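Inactive glucansucrase (Lactobacillus reuteri, PDB 5JBD) is a protein of glycoside hydrolase family 70, built round a TIM-type barrel, and is named as an inactive glucansucrase. Local coordinates at residues T571-L576 against K602-P607; A442-P447 against Y608-L613; N507-A512 against V541-N546; N567-T572 against L613-P618; A432-T437 against K479-D484. One frame throughout, in Å; residues are numbered along the deposited sequence.

Contact 1: T571-L576 against K602-P607; sequences TTENGL and KGYSNP
T571 lies over one face of the Y604 ring. Its CG2 is 3.7 Å from the ring centroid and 29° off the normal, a CH-pi contact shifted toward the CD1 rim. CG2 gets there because it stands opposite the backbone N of T571, with OG1 beside that N and bonded to L613 O. The opposite face of the ring is approached near its rim by K602 NZ.

A salt bridge lies at the exposed rim of the contact. K602 NZ meets E573 OE2 at 2.9 Å, on the syn side of the carboxylate. The lysine chain bends at its last two torsions to bring NZ back over the tyrosine, and NZ also donates to G603 O. The carboxylate of E573 and the ring of Y604 are inclined by 46°.

The polar contacts gather at N606. Its ND2 gives a weak hydrogen bond to G575 O at 3.4 Å, and ND2 lies 2.9 Å from T572 O. N606 OD1 accepts from Y608 N and V609 N. Within the loop, G575 N donates to T572 OG1 at 2.9 Å, an ST motif. Water 1 lies 2.8 Å from T571 O and 3.2 Å from Y604 OH.

The 571-576 turn links strands 564-571 and 576-577. It rests on the end of strand 596-605, while T571 and Y604 both touch Y612 on strand 612-618.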
# COMPACT_ATOMS: atom_id res chain seq x y z
N THR A 571 -14.18 33.86 9.00
CA THR A 571 -13.73 34.05 7.61
C THR A 571 -13.61 35.55 7.29
O THR A 571 -14.46 36.34 7.69
CB THR A 571 -14.67 33.33 6.63
OG1 THR A 571 -14.80 31.95 7.01
CG2 THR A 571 -14.17 33.40 5.22
N THR A 572 -12.56 35.90 6.53
CA THR A 572 -12.34 37.27 6.01
C THR A 572 -12.24 37.21 4.48
O THR A 572 -12.17 36.13 3.91
CB THR A 572 -11.02 37.89 6.53
OG1 THR A 572 -9.91 37.16 5.99
CG2 THR A 572 -10.97 37.88 8.05
N GLU A 573 -12.21 38.38 3.82
CA GLU A 573 -12.13 38.40 2.35
C GLU A 573 -10.89 37.67 1.82
O GLU A 573 -10.96 37.00 0.79
CB GLU A 573 -12.18 39.84 1.80
CG GLU A 573 -13.51 40.57 2.00
CD GLU A 573 -14.73 39.89 1.37
OE1 GLU A 573 -14.61 39.17 0.35
OE2 GLU A 573 -15.85 40.11 1.90
N ASN A 574 -9.77 37.78 2.55
CA ASN A 574 -8.49 37.15 2.14
C ASN A 574 -8.21 35.76 2.74
O ASN A 574 -7.45 34.99 2.13
CB ASN A 574 -7.32 38.08 2.44
CG ASN A 574 -7.35 39.35 1.61
OD1 ASN A 574 -7.89 39.37 0.49
ND2 ASN A 574 -6.78 40.41 2.15
N GLY A 575 -8.80 35.44 3.88
CA GLY A 575 -8.54 34.13 4.50
C GLY A 575 -9.34 33.88 5.76
O GLY A 575 -10.57 33.98 5.75
N LEU A 576 -8.62 33.54 6.84
CA LEU A 576 -9.21 33.26 8.15
C LEU A 576 -8.61 34.21 9.17
O LEU A 576 -7.48 34.67 8.97
CB LEU A 576 -8.90 31.82 8.57
CG LEU A 576 -9.44 30.70 7.69
CD1 LEU A 576 -8.90 29.35 8.15
CD2 LEU A 576 -10.96 30.70 7.71
N LYS A 602 -21.73 35.21 5.57
CA LYS A 602 -21.89 35.42 4.12
C LYS A 602 -20.93 34.53 3.35
O LYS A 602 -20.02 33.93 3.94
CB LYS A 602 -21.63 36.87 3.75
CG LYS A 602 -20.17 37.30 3.84
CD LYS A 602 -20.02 38.81 3.64
CE LYS A 602 -19.71 39.15 2.19
NZ LYS A 602 -18.36 38.67 1.75
N GLY A 603 -21.11 34.45 2.03
CA GLY A 603 -20.20 33.72 1.16
C GLY A 603 -18.88 34.46 0.93
O GLY A 603 -18.87 35.68 0.74
N TYR A 604 -17.77 33.71 0.93
CA TYR A 604 -16.44 34.22 0.61
C TYR A 604 -15.77 33.32 -0.40
O TYR A 604 -16.13 32.15 -0.58
CB TYR A 604 -15.56 34.25 1.85
CG TYR A 604 -15.96 35.24 2.90
CD1 TYR A 604 -16.86 34.89 3.90
CD2 TYR A 604 -15.42 36.51 2.92
CE1 TYR A 604 -17.22 35.79 4.89
CE2 TYR A 604 -15.77 37.43 3.92
CZ TYR A 604 -16.67 37.06 4.89
OH TYR A 604 -17.04 37.95 5.88
N SER A 605 -14.75 33.87 -1.05
CA SER A 605 -13.95 33.12 -1.99
C SER A 605 -12.50 33.54 -1.80
O SER A 605 -12.09 34.63 -2.21
CB SER A 605 -14.41 33.38 -3.43
OG SER A 605 -13.71 32.55 -4.33
N ASN A 606 -11.72 32.67 -1.15
CA ASN A 606 -10.29 32.90 -0.93
C ASN A 606 -9.57 31.54 -0.85
O ASN A 606 -10.24 30.50 -0.93
CB ASN A 606 -10.10 33.82 0.29
CG ASN A 606 -10.51 33.17 1.59
OD1 ASN A 606 -10.09 32.05 1.90
ND2 ASN A 606 -11.29 33.88 2.39
N PRO A 607 -8.22 31.51 -0.70
CA PRO A 607 -7.56 30.21 -0.73
C PRO A 607 -7.98 29.22 0.38
O PRO A 607 -7.86 28.01 0.17
CB PRO A 607 -6.06 30.58 -0.59
CG PRO A 607 -5.97 31.98 -1.09
CD PRO A 607 -7.24 32.61 -0.61
O HOH W 1 -17.00 36.65 8.85

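Contact 2: A442-P447 against Y608-L613; sequences AQYNVP and YVSGYL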
# COMPACT_ATOMS: atom_id res chain seq x y z
N ALA A 442 -6.13 21.05 -6.49
CA ALA A 442 -6.18 20.85 -5.05
C ALA A 442 -7.58 21.05 -4.48
O ALA A 442 -8.42 21.74 -5.05
CB ALA A 442 -5.20 21.79 -4.35
N GLN A 443 -7.79 20.46 -3.31
CA GLN A 443 -9.09 20.53 -2.63
C GLN A 443 -9.44 21.93 -2.18
O GLN A 443 -8.61 22.64 -1.65
CB GLN A 443 -9.08 19.61 -1.39
CG GLN A 443 -9.18 18.15 -1.75
CD GLN A 443 -10.57 17.78 -2.18
OE1 GLN A 443 -10.83 17.50 -3.35
NE2 GLN A 443 -11.48 17.79 -1.24
N TYR A 444 -10.70 22.31 -2.39
CA TYR A 444 -11.27 23.51 -1.78
C TYR A 444 -11.64 23.23 -0.31
O TYR A 444 -11.84 22.08 0.08
CB TYR A 444 -12.52 23.95 -2.54
CG TYR A 444 -12.26 24.58 -3.90
CD1 TYR A 444 -11.84 23.82 -4.98
CD2 TYR A 444 -12.44 25.94 -4.08
CE1 TYR A 444 -11.58 24.40 -6.22
CE2 TYR A 444 -12.20 26.54 -5.32
CZ TYR A 444 -11.77 25.77 -6.38
OH TYR A 444 -11.53 26.37 -7.61
N ASN A 445 -11.72 24.30 0.48
CA ASN A 445 -12.25 24.25 1.84
C ASN A 445 -11.57 23.25 2.78
O ASN A 445 -12.25 22.57 3.55
CB ASN A 445 -13.77 23.98 1.80
CG ASN A 445 -14.59 25.19 1.39
OD1 ASN A 445 -14.53 26.27 2.01
ND2 ASN A 445 -15.41 25.01 0.37
N VAL A 446 -10.24 23.16 2.73
CA VAL A 446 -9.53 22.21 3.59
C VAL A 446 -9.77 22.50 5.09
O VAL A 446 -10.07 21.56 5.86
CB VAL A 446 -8.03 22.09 3.23
CG1 VAL A 446 -7.28 21.21 4.23
CG2 VAL A 446 -7.90 21.49 1.83
N PRO A 447 -9.68 23.77 5.51
CA PRO A 447 -9.98 24.08 6.91
C PRO A 447 -11.38 23.65 7.37
O PRO A 447 -11.50 23.06 8.45
CB PRO A 447 -9.82 25.60 6.98
CG PRO A 447 -8.80 25.91 5.93
CD PRO A 447 -9.15 24.95 4.81
N TYR A 608 -8.47 29.75 1.50
CA TYR A 608 -8.84 28.98 2.67
C TYR A 608 -10.32 28.57 2.67
O TYR A 608 -10.64 27.47 3.12
CB TYR A 608 -8.54 29.79 3.94
CG TYR A 608 -7.06 30.15 4.06
CD1 TYR A 608 -6.18 29.29 4.71
CD2 TYR A 608 -6.54 31.33 3.50
CE1 TYR A 608 -4.83 29.59 4.81
CE2 TYR A 608 -5.18 31.63 3.60
CZ TYR A 608 -4.33 30.75 4.25
OH TYR A 608 -3.00 31.01 4.36
N VAL A 609 -11.21 29.44 2.17
CA VAL A 609 -12.67 29.26 2.25
C VAL A 609 -13.35 29.59 0.91
O VAL A 609 -13.08 30.63 0.30
CB VAL A 609 -13.29 30.15 3.37
CG1 VAL A 609 -14.81 29.96 3.47
CG2 VAL A 609 -12.62 29.89 4.71
N SER A 610 -14.19 28.66 0.45
CA SER A 610 -15.09 28.84 -0.68
C SER A 610 -16.51 28.53 -0.18
O SER A 610 -16.97 27.38 -0.26
CB SER A 610 -14.69 27.92 -1.82
OG SER A 610 -15.49 28.15 -2.96
N GLY A 611 -17.16 29.57 0.33
CA GLY A 611 -18.37 29.43 1.14
C GLY A 611 -18.18 30.19 2.45
O GLY A 611 -17.90 31.39 2.43
N TYR A 612 -18.28 29.48 3.57
CA TYR A 612 -18.07 30.11 4.89
C TYR A 612 -17.52 29.12 5.89
O TYR A 612 -17.87 27.93 5.84
CB TYR A 612 -19.39 30.68 5.42
CG TYR A 612 -19.24 31.41 6.76
CD1 TYR A 612 -18.68 32.69 6.83
CD2 TYR A 612 -19.62 30.79 7.97
CE1 TYR A 612 -18.52 33.34 8.05
CE2 TYR A 612 -19.46 31.44 9.19
CZ TYR A 612 -18.92 32.72 9.22
OH TYR A 612 -18.77 33.36 10.44
N LEU A 613 -16.70 29.62 6.82
CA LEU A 613 -16.25 28.86 7.99
C LEU A 613 -16.29 29.73 9.23
O LEU A 613 -15.74 30.85 9.24
CB LEU A 613 -14.82 28.29 7.80
CG LEU A 613 -14.23 27.51 9.00
CD1 LEU A 613 -15.11 26.32 9.39
CD2 LEU A 613 -12.81 27.07 8.71
O HOH W 2 -12.60 26.08 4.87
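The side-chain amide of N445 bonds to both backbone polar groups of S610. S610 N donates to N445 OD1 at 2.9 Å and 167°, approaching from above the carbonyl plane. N445 ND2 returns a bond to S610 O, also 2.9 Å, with the acceptor lying almost in the amide plane. ND2 has a second acceptor, L353 O. The chi1 of -76° sets the amide beside the backbone N of N445 and brings its end to S610. Water 2 donates to Y608 O at 3.0 Å and, weakly, to N445 OD1.

The two hydroxyls have other partners. S610 OG is bonded to R359 NH2, and Y444 OH to K439 O. The edge of the Y444 ring touches S610 CB at 3.8 Å.

The apolar contact is P447 CB against L613 CD2 at 3.8 Å. P447 CD also packs closely on Y608 O, at 3.4 Å, and its CG faces the edge of the Y608 ring.

N445 holds the N-cap position of helix 446-455, but its side chain makes no capping bond. Both amide atoms bond instead to the backbone of S610, in residues 608-613 of the same chain. This joins the start of a barrel helix to the antiparallel sheet beside the barrel, at the corner leading into strand 612-618.

Contact 3: N507-A512 against V541-N546; sequences NNNLLA and VGNDSN
Two neighbouring strands of an antiparallel sheet, 510-515 and 537-542, meet here at the point where the first begins and the second ends. L511 and V541 form a hydrogen-bonded pair. L511 N donates to V541 O at 3.0 Å, and V541 N returns the bond to L511 O at the same length. L510 and G542 form the next pair, of the non-hydrogen-bonded kind, with their CA atoms 4.1 Å apart. This close approach suits a glycine. L510 CD1 reaches over the partner strand to 3.6 Å from G542 N, its CG standing opposite the backbone N at a chi1 of 176°.

The ladder runs one bond further, past the end of the second strand. N543 N donates to N509 O at 3.1 Å. The same carbonyl oxygen receives a CA-H...O contact from G542.

V541 and L511 point to one face of the sheet. There V541 packs on L353 of helix 343-354 and on A448 and I452 of helix 446-455. On the other face, L510 touches V552 of strand 550-555.

A type I turn from N507 to L510 leads into the first strand. N507 OD1 tightens it as an Asx turn, accepting from N509 N. Beyond the second strand, N543 ND2 is bonded to V352 O, which ties the loop to helix 343-354. The side chains of N509 and D544 meet beside this, their flat ends almost perpendicular. A second Asx turn follows, in which N546 N reaches D544 OD1 from above the carboxylate plane.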
# COMPACT_ATOMS: atom_id res chain seq x y z
N ASN A 507 -29.60 27.35 6.05
CA ASN A 507 -30.23 27.67 4.78
C ASN A 507 -29.84 26.54 3.84
O ASN A 507 -29.25 25.58 4.32
CB ASN A 507 -29.84 29.09 4.28
CG ASN A 507 -28.34 29.23 3.99
OD1 ASN A 507 -27.71 28.34 3.43
ND2 ASN A 507 -27.77 30.38 4.37
N ASN A 508 -30.12 26.64 2.54
CA ASN A 508 -29.90 25.48 1.67
C ASN A 508 -28.43 25.07 1.51
O ASN A 508 -28.16 23.92 1.16
CB ASN A 508 -30.53 25.69 0.28
CG ASN A 508 -30.70 24.37 -0.50
OD1 ASN A 508 -31.02 23.31 0.07
ND2 ASN A 508 -30.44 24.43 -1.81
N ASN A 509 -27.50 25.98 1.79
CA ASN A 509 -26.07 25.71 1.61
C ASN A 509 -25.20 25.95 2.84
O ASN A 509 -23.98 26.00 2.71
CB ASN A 509 -25.55 26.55 0.43
CG ASN A 509 -26.37 26.35 -0.82
OD1 ASN A 509 -26.48 25.23 -1.32
ND2 ASN A 509 -26.99 27.40 -1.30
N LEU A 510 -25.80 26.04 4.03
CA LEU A 510 -25.06 26.34 5.26
C LEU A 510 -25.60 25.50 6.40
O LEU A 510 -26.82 25.43 6.58
CB LEU A 510 -25.22 27.83 5.59
CG LEU A 510 -24.60 28.37 6.89
CD1 LEU A 510 -23.09 28.53 6.76
CD2 LEU A 510 -25.23 29.71 7.23
N LEU A 511 -24.71 24.88 7.18
CA LEU A 511 -25.13 24.18 8.39
C LEU A 511 -24.34 24.56 9.62
O LEU A 511 -23.24 25.13 9.53
CB LEU A 511 -25.12 22.68 8.15
CG LEU A 511 -23.82 21.88 8.06
CD1 LEU A 511 -23.11 21.74 9.40
CD2 LEU A 511 -24.14 20.50 7.50
N ALA A 512 -24.94 24.25 10.78
CA ALA A 512 -24.32 24.37 12.10
C ALA A 512 -24.18 22.98 12.69
O ALA A 512 -25.17 22.21 12.74
CB ALA A 512 -25.16 25.27 13.00
N VAL A 541 -20.42 25.87 8.67
CA VAL A 541 -19.82 25.60 7.39
C VAL A 541 -20.82 25.80 6.26
O VAL A 541 -21.90 25.20 6.27
CB VAL A 541 -19.28 24.16 7.35
CG1 VAL A 541 -18.76 23.82 5.95
CG2 VAL A 541 -18.19 24.00 8.39
N GLY A 542 -20.44 26.63 5.28
CA GLY A 542 -21.21 26.84 4.04
C GLY A 542 -20.36 26.55 2.81
O GLY A 542 -19.14 26.72 2.86
N ASN A 543 -20.99 26.07 1.73
CA ASN A 543 -20.26 25.71 0.51
C ASN A 543 -20.71 26.51 -0.73
O ASN A 543 -20.48 26.07 -1.86
CB ASN A 543 -20.35 24.20 0.24
CG ASN A 543 -21.73 23.75 -0.24
OD1 ASN A 543 -22.71 24.47 -0.14
ND2 ASN A 543 -21.79 22.53 -0.79
N ASP A 544 -21.34 27.66 -0.52
CA ASP A 544 -21.75 28.56 -1.61
C ASP A 544 -21.00 29.88 -1.43
O ASP A 544 -21.30 30.67 -0.53
CB ASP A 544 -23.27 28.76 -1.62
CG ASP A 544 -23.74 29.83 -2.62
OD1 ASP A 544 -22.98 30.23 -3.52
OD2 ASP A 544 -24.89 30.26 -2.50
N SER A 545 -20.03 30.11 -2.32
CA SER A 545 -19.16 31.28 -2.24
C SER A 545 -19.87 32.61 -2.57
O SER A 545 -19.31 33.67 -2.31
CB SER A 545 -17.96 31.09 -3.18
OG SER A 545 -18.38 30.92 -4.54
N ASN A 546 -21.09 32.53 -3.11
CA ASN A 546 -21.93 33.70 -3.38
C ASN A 546 -23.08 33.90 -2.37
O ASN A 546 -23.93 34.77 -2.57
CB ASN A 546 -22.50 33.60 -4.80
CG ASN A 546 -21.41 33.52 -5.86
OD1 ASN A 546 -21.40 32.63 -6.69
ND2 ASN A 546 -20.47 34.45 -5.81

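Contact 4: N567-T572 against L613-P618; sequences NLIDTT and LGVWVP
N567 lies over one face of the W616 indole, at its six-membered ring. Its CB is 3.4 Å from W616 CZ3, and its amide is inclined by only 25° to the ring. CG stands opposite the backbone N of N567 (chi1 -169°), which carries the amide out above CH2 and CZ2. N567 ND2 is tied down at 3.1 Å to D570 OD2 on the anti side of the carboxylate, and also donates to P586 O. D570 OD2 has two further partners, S583 OG and N585 ND2, while OD1 accepts from T571 N. This buried carboxylate is therefore gripped by several donors, which would favour its charged form.

I569 and V615 point to the other face. Beside them L568 runs alongside V615, pointing the same way, with L568 CD2 3.8 Å from V615 CG1. I569 packs on V615 and L613. Helix 483-496 covers this side, with A492 against L568 and L489 against I569.

V615 O receives L568 N and I569 N, both weakly. V615 N donates to I569 O at 2.8 Å. Further on, the T571 hydroxyl donates to a lone pair of L613 O at 2.7 Å, lying in the carbonyl plane.

Residues 567-571 and 613-618 run antiparallel, with 168° between their directions. L568 and I569 both face V615, the one-residue shift of a classic beta bulge.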
# COMPACT_ATOMS: atom_id res chain seq x y z
N ASN A 567 -14.75 33.79 19.50
CA ASN A 567 -14.66 33.63 18.06
C ASN A 567 -13.33 32.96 17.73
O ASN A 567 -12.32 33.63 17.46
CB ASN A 567 -14.77 35.01 17.39
CG ASN A 567 -14.96 34.94 15.89
OD1 ASN A 567 -14.81 33.90 15.28
ND2 ASN A 567 -15.30 36.09 15.29
N LEU A 568 -13.32 31.63 17.74
CA LEU A 568 -12.08 30.87 17.52
C LEU A 568 -11.54 31.03 16.10
O LEU A 568 -10.35 31.28 15.90
CB LEU A 568 -12.30 29.39 17.80
CG LEU A 568 -11.02 28.53 17.83
CD1 LEU A 568 -10.33 28.67 19.17
CD2 LEU A 568 -11.36 27.08 17.57
N ILE A 569 -12.41 30.82 15.12
CA ILE A 569 -12.08 31.03 13.70
C ILE A 569 -13.25 31.72 13.03
O ILE A 569 -14.39 31.32 13.23
CB ILE A 569 -11.82 29.69 12.96
CG1 ILE A 569 -10.69 28.90 13.63
CG2 ILE A 569 -11.50 29.96 11.48
CD1 ILE A 569 -10.46 27.53 13.02
N ASP A 570 -12.96 32.73 12.22
CA ASP A 570 -13.96 33.41 11.38
C ASP A 570 -13.33 33.65 10.00
O ASP A 570 -12.11 33.61 9.85
CB ASP A 570 -14.41 34.73 12.03
CG ASP A 570 -15.85 35.15 11.65
OD1 ASP A 570 -16.42 34.63 10.66
OD2 ASP A 570 -16.40 36.03 12.35
N THR A 571 -14.18 33.86 9.00
CA THR A 571 -13.73 34.05 7.61
C THR A 571 -13.61 35.55 7.29
O THR A 571 -14.46 36.34 7.69
CB THR A 571 -14.67 33.33 6.63
OG1 THR A 571 -14.80 31.95 7.01
CG2 THR A 571 -14.17 33.40 5.22
N THR A 572 -12.56 35.90 6.53
CA THR A 572 -12.34 37.27 6.01
C THR A 572 -12.24 37.21 4.48
O THR A 572 -12.17 36.13 3.91
CB THR A 572 -11.02 37.89 6.53
OG1 THR A 572 -9.91 37.16 5.99
CG2 THR A 572 -10.97 37.88 8.05
N LEU A 613 -16.70 29.62 6.82
CA LEU A 613 -16.25 28.86 7.99
C LEU A 613 -16.29 29.73 9.23
O LEU A 613 -15.74 30.85 9.24
CB LEU A 613 -14.82 28.29 7.80
CG LEU A 613 -14.23 27.51 9.00
CD1 LEU A 613 -15.11 26.32 9.39
CD2 LEU A 613 -12.81 27.07 8.71
N GLY A 614 -16.93 29.23 10.29
CA GLY A 614 -16.89 29.87 11.60
C GLY A 614 -16.85 28.84 12.71
O GLY A 614 -17.52 27.81 12.62
N VAL A 615 -16.09 29.10 13.78
CA VAL A 615 -16.04 28.21 14.93
C VAL A 615 -16.10 28.99 16.25
O VAL A 615 -15.32 29.96 16.44
CB VAL A 615 -14.77 27.33 14.90
CG1 VAL A 615 -14.80 26.31 16.04
CG2 VAL A 615 -14.67 26.63 13.55
N TRP A 616 -16.99 28.56 17.15
CA TRP A 616 -17.21 29.22 18.45
C TRP A 616 -17.00 28.24 19.60
O TRP A 616 -17.49 27.11 19.53
CB TRP A 616 -18.64 29.78 18.55
CG TRP A 616 -18.88 30.84 17.51
CD1 TRP A 616 -19.35 30.66 16.25
CD2 TRP A 616 -18.59 32.23 17.64
NE1 TRP A 616 -19.39 31.86 15.59
CE2 TRP A 616 -18.93 32.84 16.42
CE3 TRP A 616 -18.08 33.02 18.69
CZ2 TRP A 616 -18.77 34.22 16.20
CZ3 TRP A 616 -17.92 34.40 18.47
CH2 TRP A 616 -18.26 34.97 17.23
N VAL A 617 -16.29 28.68 20.64
CA VAL A 617 -16.09 27.89 21.86
C VAL A 617 -16.30 28.73 23.12
O VAL A 617 -16.11 29.94 23.08
CB VAL A 617 -14.67 27.23 21.92
CG1 VAL A 617 -14.50 26.24 20.78
CG2 VAL A 617 -13.56 28.27 21.90
N PRO A 618 -16.67 28.09 24.23
CA PRO A 618 -16.81 28.85 25.47
C PRO A 618 -15.55 29.62 25.90
O PRO A 618 -14.43 29.14 25.71
CB PRO A 618 -17.15 27.78 26.52
CG PRO A 618 -17.80 26.68 25.72
CD PRO A 618 -17.09 26.68 24.41

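Contact 5: A432-T437 against K479-D484; sequences ADQEKT and KSIYYD
The two backbones stay well apart, with E435 and I481 the nearest pair at 7.4 Å between CA atoms, so the contact is made by side chains. Q434 reaches across from helix 420-434. Its CG stands opposite the backbone N (chi1 -170°) and the chain runs on extended, which brings the amide obliquely up to the Y482 ring. NE2 lies 3.5 Å from Y482 CE2, and the amide and ring planes are almost perpendicular, 86° apart. Q434 CG touches the same carbon at 3.8 Å.

I481 lies beside this pair. Its CG2 covers the centre of one face of the Y482 ring and is 4.1 Å from Q434 OE1. The other branch ends at CD1, 4.2 Å from E435 OE2, at the solvent side.

The polar link runs through a solvent molecule. Water 3 accepts weakly from Q434 NE2 and is bonded to S480 OG at 2.7 Å. S480 OG also accepts from Y482 N at 3.0 Å, a straight capping bond of 169° that fixes the turn before helix 483-496.

The contact joins the end of helix 420-434 to the start of helix 483-496. Y482 also packs on V446 and P447 of helix 446-455, and I481 touches Y608. K439 NZ bonds to Q434 O and, weakly, to Y482 OH.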
# COMPACT_ATOMS: atom_id res chain seq x y z
N ALA A 432 1.77 25.41 -6.10
CA ALA A 432 1.28 26.69 -6.63
C ALA A 432 -0.25 26.71 -6.64
O ALA A 432 -0.86 27.69 -6.22
CB ALA A 432 1.82 26.92 -8.03
N ASP A 433 -0.86 25.61 -7.07
CA ASP A 433 -2.34 25.52 -7.12
C ASP A 433 -2.97 25.57 -5.73
O ASP A 433 -4.00 26.23 -5.53
CB ASP A 433 -2.77 24.26 -7.87
CG ASP A 433 -4.25 24.23 -8.15
OD1 ASP A 433 -4.71 25.02 -9.01
OD2 ASP A 433 -4.97 23.40 -7.54
N GLN A 434 -2.37 24.89 -4.76
CA GLN A 434 -2.89 24.87 -3.38
C GLN A 434 -3.06 26.28 -2.78
O GLN A 434 -3.99 26.53 -2.01
CB GLN A 434 -2.00 24.00 -2.48
CG GLN A 434 -2.55 23.69 -1.09
CD GLN A 434 -1.61 22.80 -0.27
OE1 GLN A 434 -0.40 23.08 -0.14
NE2 GLN A 434 -2.14 21.73 0.26
N GLU A 435 -2.17 27.20 -3.16
CA GLU A 435 -2.22 28.59 -2.67
C GLU A 435 -3.29 29.49 -3.31
O GLU A 435 -3.58 30.56 -2.78
CB GLU A 435 -0.85 29.25 -2.84
CG GLU A 435 0.23 28.55 -2.05
CD GLU A 435 1.23 29.52 -1.47
OE1 GLU A 435 2.06 30.03 -2.24
OE2 GLU A 435 1.16 29.77 -0.25
N LYS A 436 -3.84 29.06 -4.44
CA LYS A 436 -4.80 29.86 -5.20
C LYS A 436 -6.20 29.84 -4.58
O LYS A 436 -6.58 28.91 -3.87
CB LYS A 436 -4.91 29.35 -6.64
CG LYS A 436 -3.66 29.57 -7.47
CD LYS A 436 -3.78 28.94 -8.85
CE LYS A 436 -2.48 29.05 -9.61
NZ LYS A 436 -2.63 28.59 -11.02
N THR A 437 -6.96 30.89 -4.87
CA THR A 437 -8.41 30.91 -4.60
C THR A 437 -9.11 29.94 -5.57
O THR A 437 -9.82 29.03 -5.13
CB THR A 437 -8.95 32.34 -4.75
OG1 THR A 437 -8.37 33.16 -3.72
CG2 THR A 437 -10.48 32.38 -4.62
N LYS A 479 6.13 24.19 7.17
CA LYS A 479 4.71 24.12 7.47
C LYS A 479 3.87 24.37 6.21
O LYS A 479 4.22 25.21 5.36
CB LYS A 479 4.32 25.13 8.54
CG LYS A 479 4.92 24.87 9.91
CD LYS A 479 4.61 26.03 10.83
CE LYS A 479 5.08 25.77 12.25
NZ LYS A 479 4.71 26.92 13.12
N SER A 480 2.75 23.66 6.12
CA SER A 480 1.77 23.87 5.05
C SER A 480 1.03 25.18 5.28
O SER A 480 0.93 25.67 6.40
CB SER A 480 0.76 22.71 5.01
OG SER A 480 -0.40 23.05 4.26
N ILE A 481 0.48 25.72 4.21
CA ILE A 481 -0.47 26.84 4.33
C ILE A 481 -1.60 26.56 5.35
O ILE A 481 -2.11 27.47 6.00
CB ILE A 481 -1.06 27.21 2.93
CG1 ILE A 481 -1.90 28.49 2.96
CG2 ILE A 481 -1.82 26.04 2.29
CD1 ILE A 481 -2.47 28.91 1.62
N TYR A 482 -2.00 25.29 5.49
CA TYR A 482 -3.11 24.95 6.39
C TYR A 482 -2.72 24.63 7.84
O TYR A 482 -3.59 24.31 8.64
CB TYR A 482 -3.92 23.79 5.80
CG TYR A 482 -4.45 24.06 4.42
CD1 TYR A 482 -5.23 25.19 4.16
CD2 TYR A 482 -4.17 23.20 3.35
CE1 TYR A 482 -5.70 25.46 2.89
CE2 TYR A 482 -4.64 23.46 2.06
CZ TYR A 482 -5.42 24.59 1.85
OH TYR A 482 -5.91 24.85 0.58
N TYR A 483 -1.43 24.75 8.18
CA TYR A 483 -0.96 24.41 9.54
C TYR A 483 -1.72 25.17 10.65
O TYR A 483 -2.17 24.57 11.64
CB TYR A 483 0.57 24.63 9.68
CG TYR A 483 1.12 24.33 11.08
CD1 TYR A 483 1.05 25.26 12.11
CD2 TYR A 483 1.71 23.09 11.36
CE1 TYR A 483 1.52 24.98 13.38
CE2 TYR A 483 2.21 22.81 12.62
CZ TYR A 483 2.12 23.76 13.62
OH TYR A 483 2.60 23.51 14.86
N ASP A 484 -1.86 26.49 10.49
CA ASP A 484 -2.44 27.31 11.56
C ASP A 484 -3.91 26.93 11.81
O ASP A 484 -4.33 26.79 12.97
CB ASP A 484 -2.31 28.81 11.26
CG ASP A 484 -0.90 29.34 11.46
OD1 ASP A 484 -0.07 28.70 12.13
OD2 ASP A 484 -0.63 30.44 10.95
O HOH W 3 -1.40 20.97 2.77

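Overall arrangement
All five contacts lie on one side of the chain, where helices of the barrel region meet an antiparallel sheet. Contacts 2, 3 and 4 share that sheet: strand 612-618 runs between 537-542 and 564-571. Contacts 1 and 4 share T571 and T572, at the end of strand 564-571, and contact 1 is centred 9 Å from contact 2. Contact 5, between two helix ends, is about 22 Å from contact 3 but 11 Å from contact 2 between centres, and touches contacts 1 and 2. Along the chain, contacts 1 and 3 are nested within the loop closed by contact 2, whereas contacts 4 and 5 each cross it. Residues 608-613 thus join the sheet to the helices.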